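Long-range contact in beta-ketoacyl-[acyl-carrier-protein] synthase FabY (Pseudomonas aeruginosa, PDB 4CW4), which condenses acetyl-CoA with malonyl-ACP to make acetoacetyl-ACP, the primer of fatty acid biosynthesis: residues T89-E95 against S169-T175. Numbering follows the deposited sequence.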
loop_
_atom_site.group_PDB
_atom_site.type_symbol
_atom_site.label_atom_id
_atom_site.label_comp_id
_atom_site.label_asym_id
_atom_site.label_seq_id
_atom_site.Cartn_x
_atom_site.Cartn_y
_atom_site.Cartn_z
ATOM N N THR A 89 -25.873 9.753 -13.518
ATOM C CA THR A 89 -24.818 10.180 -12.627
ATOM C C THR A 89 -25.172 9.732 -11.207
ATOM O O THR A 89 -26.294 9.301 -10.947
ATOM C CB THR A 89 -24.639 11.713 -12.654
ATOM O OG1 THR A 89 -25.910 12.351 -12.503
ATOM C CG2 THR A 89 -23.975 12.154 -13.952
ATOM N N LEU A 90 -24.198 9.846 -10.303
ATOM C CA LEU A 90 -24.349 9.534 -8.883
ATOM C C LEU A 90 -24.550 8.039 -8.647
ATOM O O LEU A 90 -24.431 7.224 -9.579
ATOM C CB LEU A 90 -25.445 10.384 -8.232
ATOM C CG LEU A 90 -25.276 11.906 -8.361
ATOM C CD1 LEU A 90 -26.293 12.598 -7.493
ATOM C CD2 LEU A 90 -23.859 12.376 -8.010
ATOM N N VAL A 91 -24.794 7.666 -7.400
ATOM C CA VAL A 91 -25.107 6.275 -7.058
ATOM C C VAL A 91 -26.356 5.824 -7.825
ATOM O O VAL A 91 -27.358 6.538 -7.888
ATOM C CB VAL A 91 -25.353 6.114 -5.540
ATOM C CG1 VAL A 91 -25.897 4.729 -5.206
ATOM C CG2 VAL A 91 -24.084 6.405 -4.784
ATOM N N ARG A 92 -26.292 4.636 -8.425
ATOM C CA ARG A 92 -27.413 4.092 -9.205
ATOM C C ARG A 92 -27.186 2.611 -9.472
ATOM O O ARG A 92 -26.130 2.081 -9.118
ATOM C CB ARG A 92 -27.561 4.860 -10.528
ATOM C CG ARG A 92 -26.312 4.882 -11.405
ATOM C CD ARG A 92 -26.382 6.034 -12.415
ATOM N NE ARG A 92 -25.364 5.912 -13.461
ATOM C CZ ARG A 92 -24.098 6.296 -13.352
ATOM N NH1 ARG A 92 -23.653 6.897 -12.249
ATOM N NH2 ARG A 92 -23.272 6.095 -14.365
ATOM N N ARG A 93 -28.139 1.960 -10.127
ATOM C CA ARG A 93 -28.001 0.541 -10.450
ATOM C C ARG A 93 -26.767 0.351 -11.326
ATOM O O ARG A 93 -26.450 1.189 -12.172
ATOM C CB ARG A 93 -29.260 0.008 -11.164
ATOM C CG ARG A 93 -29.392 -1.522 -11.165
ATOM C CD ARG A 93 -30.753 -1.974 -11.701
ATOM N NE ARG A 93 -31.089 -3.356 -11.288
ATOM C CZ ARG A 93 -30.633 -4.454 -11.890
ATOM N NH1 ARG A 93 -29.826 -4.366 -12.956
ATOM N NH2 ARG A 93 -30.989 -5.651 -11.441
ATOM N N ILE A 94 -26.066 -0.755 -11.111
ATOM C CA ILE A 94 -24.847 -1.062 -11.848
ATOM C C ILE A 94 -25.149 -1.320 -13.320
ATOM O O ILE A 94 -26.006 -2.143 -13.648
ATOM C CB ILE A 94 -24.145 -2.291 -11.255
ATOM C CG1 ILE A 94 -23.684 -1.995 -9.818
ATOM C CG2 ILE A 94 -22.942 -2.702 -12.131
ATOM C CD1 ILE A 94 -23.216 -3.217 -9.065
ATOM N N GLU A 95 -24.425 -0.623 -14.184
ATOM C CA GLU A 95 -24.695 -0.614 -15.625
ATOM C C GLU A 95 -23.825 -1.617 -16.372
ATOM O O GLU A 95 -22.797 -2.063 -15.865
ATOM C CB GLU A 95 -24.551 0.818 -16.159
ATOM C CG GLU A 95 -25.619 1.730 -15.553
ATOM C CD GLU A 95 -25.504 3.180 -15.946
ATOM O OE1 GLU A 95 -24.665 3.516 -16.814
ATOM O OE2 GLU A 95 -26.288 3.984 -15.390
ATOM N N SER A 169 -26.121 -2.012 -6.949
ATOM C CA SER A 169 -25.860 -0.581 -7.080
ATOM C C SER A 169 -24.408 -0.201 -6.812
ATOM O O SER A 169 -23.700 -0.910 -6.128
ATOM C CB SER A 169 -26.787 0.200 -6.149
ATOM O OG SER A 169 -26.844 -0.409 -4.873
ATOM N N ALA A 170 -23.986 0.919 -7.380
ATOM C CA ALA A 170 -22.619 1.430 -7.223
ATOM C C ALA A 170 -22.535 2.889 -7.626
ATOM O O ALA A 170 -23.376 3.371 -8.395
ATOM C CB ALA A 170 -21.655 0.626 -8.064
ATOM N N GLY A 171 -21.509 3.574 -7.121
ATOM C CA GLY A 171 -21.160 4.908 -7.597
ATOM C C GLY A 171 -20.268 4.804 -8.814
ATOM O O GLY A 171 -19.117 4.402 -8.714
ATOM N N GLN A 172 -20.828 5.171 -9.965
ATOM C CA GLN A 172 -20.223 4.958 -11.283
ATOM C C GLN A 172 -19.942 6.272 -11.970
ATOM O O GLN A 172 -20.761 7.190 -11.876
ATOM C CB GLN A 172 -21.202 4.150 -12.145
ATOM C CG GLN A 172 -21.443 2.737 -11.622
ATOM C CD GLN A 172 -22.774 2.180 -12.065
ATOM O OE1 GLN A 172 -22.897 1.631 -13.161
ATOM N NE2 GLN A 172 -23.780 2.306 -11.215
ATOM N N LEU A 173 -18.816 6.378 -12.671
ATOM C CA LEU A 173 -18.596 7.552 -13.509
ATOM C C LEU A 173 -19.791 7.810 -14.418
ATOM O O LEU A 173 -20.513 6.878 -14.777
ATOM C CB LEU A 173 -17.337 7.393 -14.367
ATOM C CG LEU A 173 -15.994 7.287 -13.633
ATOM C CD1 LEU A 173 -14.801 7.393 -14.579
ATOM C CD2 LEU A 173 -15.886 8.324 -12.534
ATOM N N PRO A 174 -20.014 9.085 -14.790
ATOM C CA PRO A 174 -21.162 9.390 -15.648
ATOM C C PRO A 174 -21.237 8.501 -16.902
ATOM O O PRO A 174 -20.238 8.300 -17.604
ATOM C CB PRO A 174 -20.943 10.855 -16.021
ATOM C CG PRO A 174 -20.174 11.419 -14.848
ATOM C CD PRO A 174 -19.243 10.300 -14.462
ATOM N N THR A 175 -22.430 7.982 -17.174
ATOM C CA THR A 175 -22.586 7.015 -18.257
ATOM C C THR A 175 -22.167 7.646 -19.571
ATOM O O THR A 175 -22.673 8.716 -19.951
ATOM C CB THR A 175 -24.017 6.550 -18.364
ATOM O OG1 THR A 175 -24.462 6.080 -17.091
ATOM C CG2 THR A 175 -24.166 5.446 -19.424
#
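The guanidinium of Arg-92 lies with one face against CB of Gln-172, 3.6 Å from NH2, while its edge serves backbone carbonyls. NH1 donates to Gln-172 O (2.9 Å) and also to Leu-90 O; NH2 donates to Leu-173 O, which lies almost in the guanidinium plane, and to Thr-175 OG1. NE completes the set with a salt bridge to Glu-95 OE2 (2.9 Å), entered from above the carboxylate plane. Five bonds thus fix the rotation of the group, and the extended chain from CG to NE carries it past Gln-172 to the backbone of 172-173 and the Thr-175 hydroxyl. Thr-175 OG1 donates a hydrogen bond to the syn lone pair of Glu-95 OE1 (2.6 Å) and so links Arg-92 NH2 to the carboxylate, which probably balances the arginine's charge. Within the ketosynthase domain, strands 91-93 and 169-171 form a two-stranded antiparallel sheet, paired through both backbone bonds of Arg-92 and Ala-170. The Val-91 side chain is about 8 Å from that of His-477, a predicted catalytic residue. The Gln-172 amide spans the two segments: NE2 binds Arg-93 O (3.0 Å, 173° at the hydrogen) and Ala-170 O, while OE1 accepts from Glu-95 N (2.9 Å). Ala-170 O takes two donors, NE2 on one side of its carbonyl plane and Arg-92 N on the other. Beyond the amide, Ile-94 CG1 packs on Ala-170 CB at 3.8 Å.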